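Local structure of probable TonB-dependent receptor (Pseudomonas aeruginosa, 4K3F) at residues A[78-86]-A[232-240]; A[117-128]-A[132-143]. The protein probably serves as a lipid-anchored periplasmic methionine-binding protein of the NlpA lipoprotein family, and holds selenomethionine between its two lobes. One frame throughout, in Å; residues are numbered along the deposited sequence.

Interaction 1: A[78-86]-A[232-240]; sequences TGVHIEPLG and YKGAVVPAF. With MSE (selenomethionine), chain B.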
# COMPACT_ATOMS: atom_id res chain seq x y z
N THR A 78 -0.29 7.72 -12.64
CA THR A 78 -1.11 8.62 -11.85
C THR A 78 -1.36 8.07 -10.48
O THR A 78 -1.22 6.87 -10.25
CB THR A 78 -2.45 8.92 -12.54
OG1 THR A 78 -3.01 10.12 -11.98
CG2 THR A 78 -3.46 7.79 -12.40
N GLY A 79 -1.68 8.97 -9.55
CA GLY A 79 -1.99 8.61 -8.20
C GLY A 79 -3.48 8.45 -8.03
O GLY A 79 -4.28 9.13 -8.67
N VAL A 80 -3.88 7.52 -7.19
CA VAL A 80 -5.26 7.21 -7.03
C VAL A 80 -5.77 7.40 -5.61
O VAL A 80 -6.77 8.09 -5.43
CB VAL A 80 -5.59 5.80 -7.53
CG1 VAL A 80 -7.09 5.57 -7.43
CG2 VAL A 80 -5.15 5.60 -8.97
N HIS A 81 -5.13 6.77 -4.63
CA HIS A 81 -5.63 6.76 -3.27
C HIS A 81 -4.52 6.55 -2.27
O HIS A 81 -3.40 6.17 -2.65
CB HIS A 81 -6.69 5.67 -3.06
CG HIS A 81 -6.15 4.28 -3.09
ND1 HIS A 81 -6.16 3.48 -4.21
CD2 HIS A 81 -5.58 3.54 -2.11
CE1 HIS A 81 -5.61 2.31 -3.92
NE2 HIS A 81 -5.25 2.33 -2.65
N ILE A 82 -4.83 6.82 -1.02
CA ILE A 82 -3.89 6.58 0.08
C ILE A 82 -4.55 5.58 1.00
O ILE A 82 -5.79 5.59 1.17
CB ILE A 82 -3.56 7.89 0.88
CG1 ILE A 82 -3.08 8.99 -0.07
CG2 ILE A 82 -2.48 7.66 1.91
CD1 ILE A 82 -4.03 10.16 -0.14
N GLU A 83 -3.75 4.72 1.62
CA GLU A 83 -4.22 3.71 2.59
C GLU A 83 -3.49 3.93 3.89
O GLU A 83 -2.48 3.29 4.13
CB GLU A 83 -3.87 2.29 2.10
CG GLU A 83 -4.58 1.86 0.86
CD GLU A 83 -4.09 0.53 0.28
OE1 GLU A 83 -3.40 -0.29 0.97
OE2 GLU A 83 -4.38 0.34 -0.88
N PRO A 84 -3.97 4.85 4.73
CA PRO A 84 -3.22 5.11 5.96
C PRO A 84 -2.93 3.83 6.76
O PRO A 84 -3.83 3.04 7.04
CB PRO A 84 -4.12 6.07 6.72
CG PRO A 84 -4.80 6.81 5.62
CD PRO A 84 -5.09 5.76 4.56
N LEU A 85 -1.66 3.63 7.06
CA LEU A 85 -1.22 2.38 7.70
C LEU A 85 -1.53 2.41 9.19
O LEU A 85 -1.21 3.40 9.88
CB LEU A 85 0.28 2.22 7.49
CG LEU A 85 0.73 0.83 7.93
CD1 LEU A 85 1.46 0.15 6.81
CD2 LEU A 85 1.57 1.03 9.15
N GLY A 86 -2.12 1.32 9.68
CA GLY A 86 -2.44 1.15 11.06
C GLY A 86 -1.60 0.13 11.80
O GLY A 86 -1.02 -0.81 11.20
N TYR A 232 -15.11 2.08 1.44
CA TYR A 232 -14.06 1.87 2.43
C TYR A 232 -14.19 2.76 3.66
O TYR A 232 -13.44 2.57 4.61
CB TYR A 232 -12.67 1.98 1.76
CG TYR A 232 -12.56 1.08 0.55
CD1 TYR A 232 -12.49 -0.30 0.69
CD2 TYR A 232 -12.57 1.61 -0.74
CE1 TYR A 232 -12.43 -1.14 -0.41
CE2 TYR A 232 -12.54 0.79 -1.85
CZ TYR A 232 -12.47 -0.58 -1.68
OH TYR A 232 -12.43 -1.37 -2.78
N LYS A 233 -15.08 3.74 3.61
CA LYS A 233 -15.49 4.51 4.82
C LYS A 233 -14.26 5.09 5.57
O LYS A 233 -14.12 4.99 6.81
CB LYS A 233 -16.33 3.65 5.72
CG LYS A 233 -17.69 3.31 5.12
CD LYS A 233 -18.35 2.24 5.95
CE LYS A 233 -19.77 2.00 5.48
NZ LYS A 233 -20.51 1.09 6.40
N GLY A 234 -13.37 5.69 4.79
CA GLY A 234 -12.22 6.40 5.34
C GLY A 234 -10.96 5.55 5.44
O GLY A 234 -9.88 6.09 5.67
N ALA A 235 -11.05 4.23 5.27
CA ALA A 235 -9.83 3.39 5.30
C ALA A 235 -8.96 3.58 4.06
O ALA A 235 -7.71 3.31 4.09
CB ALA A 235 -10.23 1.94 5.43
N VAL A 236 -9.60 4.01 2.97
CA VAL A 236 -8.96 4.29 1.69
C VAL A 236 -9.41 5.69 1.32
O VAL A 236 -10.62 5.98 1.31
CB VAL A 236 -9.35 3.26 0.62
CG1 VAL A 236 -8.66 3.55 -0.70
CG2 VAL A 236 -9.01 1.86 1.12
N VAL A 237 -8.43 6.58 1.14
CA VAL A 237 -8.69 7.99 0.93
C VAL A 237 -8.36 8.36 -0.51
O VAL A 237 -7.22 8.12 -0.97
CB VAL A 237 -7.81 8.81 1.89
CG1 VAL A 237 -8.01 10.30 1.67
CG2 VAL A 237 -8.08 8.43 3.33
N PRO A 238 -9.31 8.92 -1.27
CA PRO A 238 -8.98 9.39 -2.58
C PRO A 238 -7.84 10.44 -2.57
O PRO A 238 -7.80 11.31 -1.69
CB PRO A 238 -10.27 10.03 -3.08
CG PRO A 238 -11.36 9.52 -2.20
CD PRO A 238 -10.73 9.19 -0.90
N ALA A 239 -6.97 10.37 -3.57
CA ALA A 239 -5.79 11.21 -3.65
C ALA A 239 -5.95 12.22 -4.78
O ALA A 239 -5.00 12.52 -5.49
CB ALA A 239 -4.56 10.34 -3.87
N PHE A 240 -7.18 12.67 -4.97
CA PHE A 240 -7.49 13.60 -6.05
C PHE A 240 -8.78 14.34 -5.67
O PHE A 240 -9.41 14.05 -4.63
CB PHE A 240 -7.58 12.86 -7.42
CG PHE A 240 -8.65 11.81 -7.47
CD1 PHE A 240 -9.96 12.14 -7.82
CD2 PHE A 240 -8.39 10.52 -7.10
CE1 PHE A 240 -10.95 11.18 -7.84
CE2 PHE A 240 -9.38 9.54 -7.12
CZ PHE A 240 -10.66 9.88 -7.50
OXT PHE A 240 -9.20 15.23 -6.43
N MSE B . -1.53 -0.80 -0.78
CA MSE B . -0.23 -0.83 -0.04
C MSE B . -0.20 0.42 0.84
O MSE B . -0.57 1.50 0.38
OXT MSE B . 0.20 0.35 2.01
CB MSE B . 0.97 -0.85 -0.99
CG MSE B . 2.29 -0.91 -0.25
SE MSE B . 3.79 -0.75 -1.52
CE MSE B . 3.61 -2.40 -2.43
O HOH W 1 -6.56 3.15 6.61
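Three backbone hydrogen bonds pair Val80 and Ile82 with Val237 and Ala239. Ile82 and Val237 form an antiparallel hydrogen-bonded pair: Ile82 N gives to Val237 O at 2.7 Å, and Val237 N returns to Ile82 O almost straight, with 177° at the hydrogen. The third bond, Ala239 N to Val80 O at 2.9 Å, differs in geometry, since the donor stands 41° out of the carbonyl plane; the same oxygen lies at the edge of the Phe240 ring. Water 1 continues the link beyond the strands by donating to both Pro84 O and Ala235 O.

Apolar contacts follow the two sides of this pairing. CD1 of Ile82 reaches Ala239 CB at 3.8 Å, while Pro84 CD meets Val237 CG2 with the side chains at about a right angle. On the other side, a chi1 of -180° sets Val236 CG1 obliquely against the His81 ring, 3.4 Å from CD2, and leaves CG2 near Glu83 CG.

Topologically, strand 237-238 adds the C terminus as an outermost strand to the mixed six-stranded sheet of one lobe of a periplasmic-binding-protein fold, and strand 75-82, its neighbour, runs out beside the ligand cleft.

The polar side chains lead there. His81 NE2 donates to Glu83 OE2 at 2.8 Å, nearly in the ring plane and onto the anti lone pair, which restrains the rotation of the carboxylate. Glu83 OE1 accepts from the amino N of the bound selenomethionine at 2.6 Å and also receives a weak bond from Asn173 N, so His81 is a second-shell residue. Arg115, Asn171 and Asn198 also bind this ligand, and the rings of His14 and Phe56 meet that of His81.

Interaction 2: A[117-128]-A[132-143]; sequences LLLLDKAGVIKL and KSITATPKDIVD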
# COMPACT_ATOMS: atom_id res chain seq x y z
N LEU A 117 8.23 2.11 10.95
CA LEU A 117 9.05 2.70 12.02
C LEU A 117 8.67 4.18 12.23
O LEU A 117 8.65 4.67 13.37
CB LEU A 117 10.53 2.56 11.70
CG LEU A 117 11.07 1.14 11.78
CD1 LEU A 117 12.48 1.07 11.20
CD2 LEU A 117 11.07 0.67 13.23
N LEU A 118 8.40 4.89 11.14
CA LEU A 118 7.98 6.29 11.26
C LEU A 118 6.65 6.45 11.99
O LEU A 118 6.48 7.40 12.75
CB LEU A 118 7.92 6.96 9.88
CG LEU A 118 9.29 7.22 9.25
CD1 LEU A 118 9.11 7.79 7.85
CD2 LEU A 118 10.13 8.17 10.06
N LEU A 119 5.72 5.53 11.78
CA LEU A 119 4.45 5.54 12.53
C LEU A 119 4.74 5.27 14.01
O LEU A 119 4.17 5.93 14.89
CB LEU A 119 3.45 4.49 11.97
CG LEU A 119 2.13 4.43 12.74
CD1 LEU A 119 1.44 5.80 12.78
CD2 LEU A 119 1.21 3.34 12.19
N LEU A 120 5.62 4.30 14.31
CA LEU A 120 5.98 4.05 15.72
C LEU A 120 6.60 5.32 16.34
O LEU A 120 6.37 5.65 17.53
CB LEU A 120 6.94 2.87 15.87
CG LEU A 120 6.36 1.53 15.45
CD1 LEU A 120 7.41 0.41 15.47
CD2 LEU A 120 5.20 1.16 16.35
N ASP A 121 7.40 6.04 15.55
CA ASP A 121 7.99 7.28 16.03
C ASP A 121 6.89 8.35 16.27
O ASP A 121 6.84 9.00 17.32
CB ASP A 121 9.10 7.73 15.07
CG ASP A 121 9.69 9.12 15.40
OD1 ASP A 121 9.01 10.16 15.17
OD2 ASP A 121 10.85 9.17 15.85
N LYS A 122 5.98 8.49 15.30
CA LYS A 122 4.91 9.47 15.43
C LYS A 122 4.07 9.19 16.67
O LYS A 122 3.70 10.12 17.38
CB LYS A 122 4.00 9.44 14.21
CG LYS A 122 3.15 10.69 14.10
CD LYS A 122 2.08 10.57 13.03
CE LYS A 122 1.48 11.93 12.74
NZ LYS A 122 0.72 11.91 11.47
N ALA A 123 3.82 7.91 16.93
CA ALA A 123 2.97 7.48 18.03
C ALA A 123 3.68 7.44 19.39
O ALA A 123 3.05 7.18 20.41
CB ALA A 123 2.45 6.12 17.72
N GLY A 124 4.99 7.70 19.39
CA GLY A 124 5.76 7.82 20.63
C GLY A 124 6.18 6.52 21.25
O GLY A 124 6.54 6.50 22.43
N VAL A 125 6.16 5.43 20.50
CA VAL A 125 6.59 4.12 20.97
C VAL A 125 8.11 4.03 21.02
O VAL A 125 8.68 3.53 22.00
CB VAL A 125 6.01 3.01 20.04
CG1 VAL A 125 6.50 1.61 20.39
CG2 VAL A 125 4.50 3.05 20.11
N ILE A 126 8.76 4.54 19.98
CA ILE A 126 10.21 4.64 19.91
C ILE A 126 10.51 6.03 19.40
O ILE A 126 9.60 6.78 19.04
CB ILE A 126 10.83 3.65 18.91
CG1 ILE A 126 10.36 4.00 17.50
CG2 ILE A 126 10.53 2.20 19.31
CD1 ILE A 126 10.70 2.99 16.44
N LYS A 127 11.79 6.36 19.33
CA LYS A 127 12.22 7.56 18.66
C LYS A 127 13.31 7.18 17.64
O LYS A 127 14.17 6.35 17.92
CB LYS A 127 12.70 8.62 19.64
CG LYS A 127 12.99 9.94 18.95
CD LYS A 127 13.10 11.09 19.93
CE LYS A 127 12.50 12.34 19.32
NZ LYS A 127 13.17 12.69 18.06
N LEU A 128 13.18 7.73 16.42
CA LEU A 128 14.19 7.59 15.39
C LEU A 128 15.14 8.79 15.35
O LEU A 128 14.77 9.90 15.77
CB LEU A 128 13.51 7.46 14.03
CG LEU A 128 12.64 6.21 13.79
CD1 LEU A 128 11.84 6.40 12.52
CD2 LEU A 128 13.50 4.95 13.70
N LYS A 132 16.59 11.04 10.06
CA LYS A 132 16.06 9.83 9.43
C LYS A 132 15.36 10.13 8.10
O LYS A 132 14.80 11.20 7.91
CB LYS A 132 15.16 9.04 10.37
CG LYS A 132 13.71 9.47 10.37
CD LYS A 132 13.47 10.69 11.21
CE LYS A 132 11.99 10.94 11.42
NZ LYS A 132 11.76 12.13 12.27
N SER A 133 15.36 9.13 7.22
CA SER A 133 14.62 9.18 5.97
C SER A 133 13.45 8.23 6.06
O SER A 133 13.30 7.53 7.06
CB SER A 133 15.53 8.76 4.80
OG SER A 133 15.71 7.37 4.81
N ILE A 134 12.63 8.15 5.00
CA ILE A 134 11.52 7.21 4.98
C ILE A 134 11.94 5.73 4.71
O ILE A 134 11.10 4.85 4.75
CB ILE A 134 10.36 7.68 4.08
CG1 ILE A 134 10.76 7.61 2.61
CG2 ILE A 134 9.88 9.07 4.51
CD1 ILE A 134 9.60 7.74 1.65
N THR A 135 13.24 5.49 4.54
CA THR A 135 13.74 4.12 4.54
C THR A 135 14.56 3.85 5.81
O THR A 135 15.54 3.09 5.79
CB THR A 135 14.53 3.77 3.27
OG1 THR A 135 15.39 4.86 2.93
CG2 THR A 135 13.58 3.57 2.10
N ALA A 136 14.17 4.47 6.92
CA ALA A 136 14.76 4.15 8.20
C ALA A 136 14.70 2.67 8.49
O ALA A 136 13.79 1.97 8.03
CB ALA A 136 14.08 4.94 9.31
N THR A 137 15.68 2.20 9.27
CA THR A 137 15.73 0.82 9.74
C THR A 137 15.80 0.80 11.27
O THR A 137 16.03 1.84 11.88
CB THR A 137 16.97 0.09 9.20
OG1 THR A 137 18.15 0.63 9.80
CG2 THR A 137 17.03 0.22 7.67
N PRO A 138 15.63 -0.38 11.88
CA PRO A 138 15.76 -0.46 13.35
C PRO A 138 17.06 0.04 13.92
O PRO A 138 17.08 0.47 15.09
CB PRO A 138 15.56 -1.94 13.62
CG PRO A 138 14.61 -2.37 12.55
CD PRO A 138 15.13 -1.65 11.34
N LYS A 139 18.14 0.02 13.14
CA LYS A 139 19.41 0.63 13.50
C LYS A 139 19.36 2.15 13.75
O LYS A 139 20.25 2.70 14.41
CB LYS A 139 20.46 0.37 12.41
N ASP A 140 18.35 2.80 13.20
CA ASP A 140 18.13 4.24 13.35
C ASP A 140 17.32 4.62 14.60
O ASP A 140 17.06 5.80 14.82
CB ASP A 140 17.42 4.76 12.10
CG ASP A 140 18.26 4.55 10.86
OD1 ASP A 140 19.50 4.57 10.99
OD2 ASP A 140 17.68 4.35 9.77
N ILE A 141 16.94 3.63 15.42
CA ILE A 141 16.24 3.90 16.67
C ILE A 141 17.24 4.47 17.68
O ILE A 141 18.30 3.86 17.94
CB ILE A 141 15.51 2.63 17.20
CG1 ILE A 141 14.38 2.19 16.26
CG2 ILE A 141 14.95 2.82 18.60
CD1 ILE A 141 13.73 0.86 16.61
N VAL A 142 16.89 5.63 18.23
CA VAL A 142 17.70 6.31 19.25
C VAL A 142 17.11 6.24 20.67
O VAL A 142 17.79 6.57 21.61
CB VAL A 142 18.00 7.78 18.89
CG1 VAL A 142 18.79 7.84 17.59
CG2 VAL A 142 16.74 8.63 18.81
N ASP A 143 15.85 5.87 20.79
CA ASP A 143 15.16 5.74 22.09
C ASP A 143 14.18 4.57 22.03
O ASP A 143 13.31 4.51 21.18
CB ASP A 143 14.42 7.02 22.41
CG ASP A 143 14.01 7.16 23.88
OD1 ASP A 143 14.62 6.62 24.81
OD2 ASP A 143 13.02 7.85 24.10
O HOH W 2 12.42 11.18 15.24
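Leu117 CD1 points from helix 110-122 onto the backbone between Thr137 and Pro138, 3.3 Å from Thr137 C, and also touches Pro138 CD. One residue on, in the conformer given, the two methyls of Leu118 divide their contacts: CD1 meets Ile134 CG2 at 3.7 Å, and CD2 lies against the aliphatic part of Lys132 near CE. A bend at chi2 (-80°) lays the Lys132 chain along Leu118 and brings NZ to water 2.

Asp121 OD2 accepts from Leu128 N along a straight bond of 2.8 Å on its anti lone pair, tying the helix to strand 127-128. Gly124, with positive phi, follows the helix in a Schellman motif and lets the chain turn back. Ile126 CD1, again in the conformer given, meets Ile141 CD1 at 3.7 Å, the two side chains crossing at about a right angle.

At Lys127 the short antiparallel ladder of 127-128 with 141-143 contains a classic beta bulge. Lys127 N donates to Asp143 O, whereas Lys127 O takes Val142 N at 2.8 Å and, only weakly, Asp143 N at 3.4 Å. Val142 and Asp143 thus both face one residue, and the register shifts by one before Leu128 pairs with Ile141. Leu128 extends inward from the ladder, with CD2 at 3.9 Å from Ile141 CG1 and CD1 beside Ala136 CB.

Water 2 donates to Asp121 OD2 and Leu128 O and accepts from Lys132 NZ, with Lys127 NZ a weak further donor. Because the Asp121 and Lys132 charges stay 4.5 Å apart from OD1 to NZ, beyond a salt bridge, their attraction is probably relayed in part by this water, and the apolar packing lies beside a polar cluster joined by one water.

From the N terminus the chain first passes through 78-86, leaving strand 75-82 of the six-stranded sheet for strand 86-88 of the five-stranded one. Interaction 2 follows, joining 117-128 to 132-143 across three intervening residues and closing a local loop that ties helix 110-122 to a two-stranded ladder. Only at the C terminus does 232-240 come back to 78-86, so interaction 1 closes a loop with 145 residues between its segments, and interaction 2 lies wholly within it without crossing. Their centres are about 23 Å apart, yet they touch: Leu119 CD2 is 3.4 Å from Leu85 O, where the outgoing segment packs on helix 110-122.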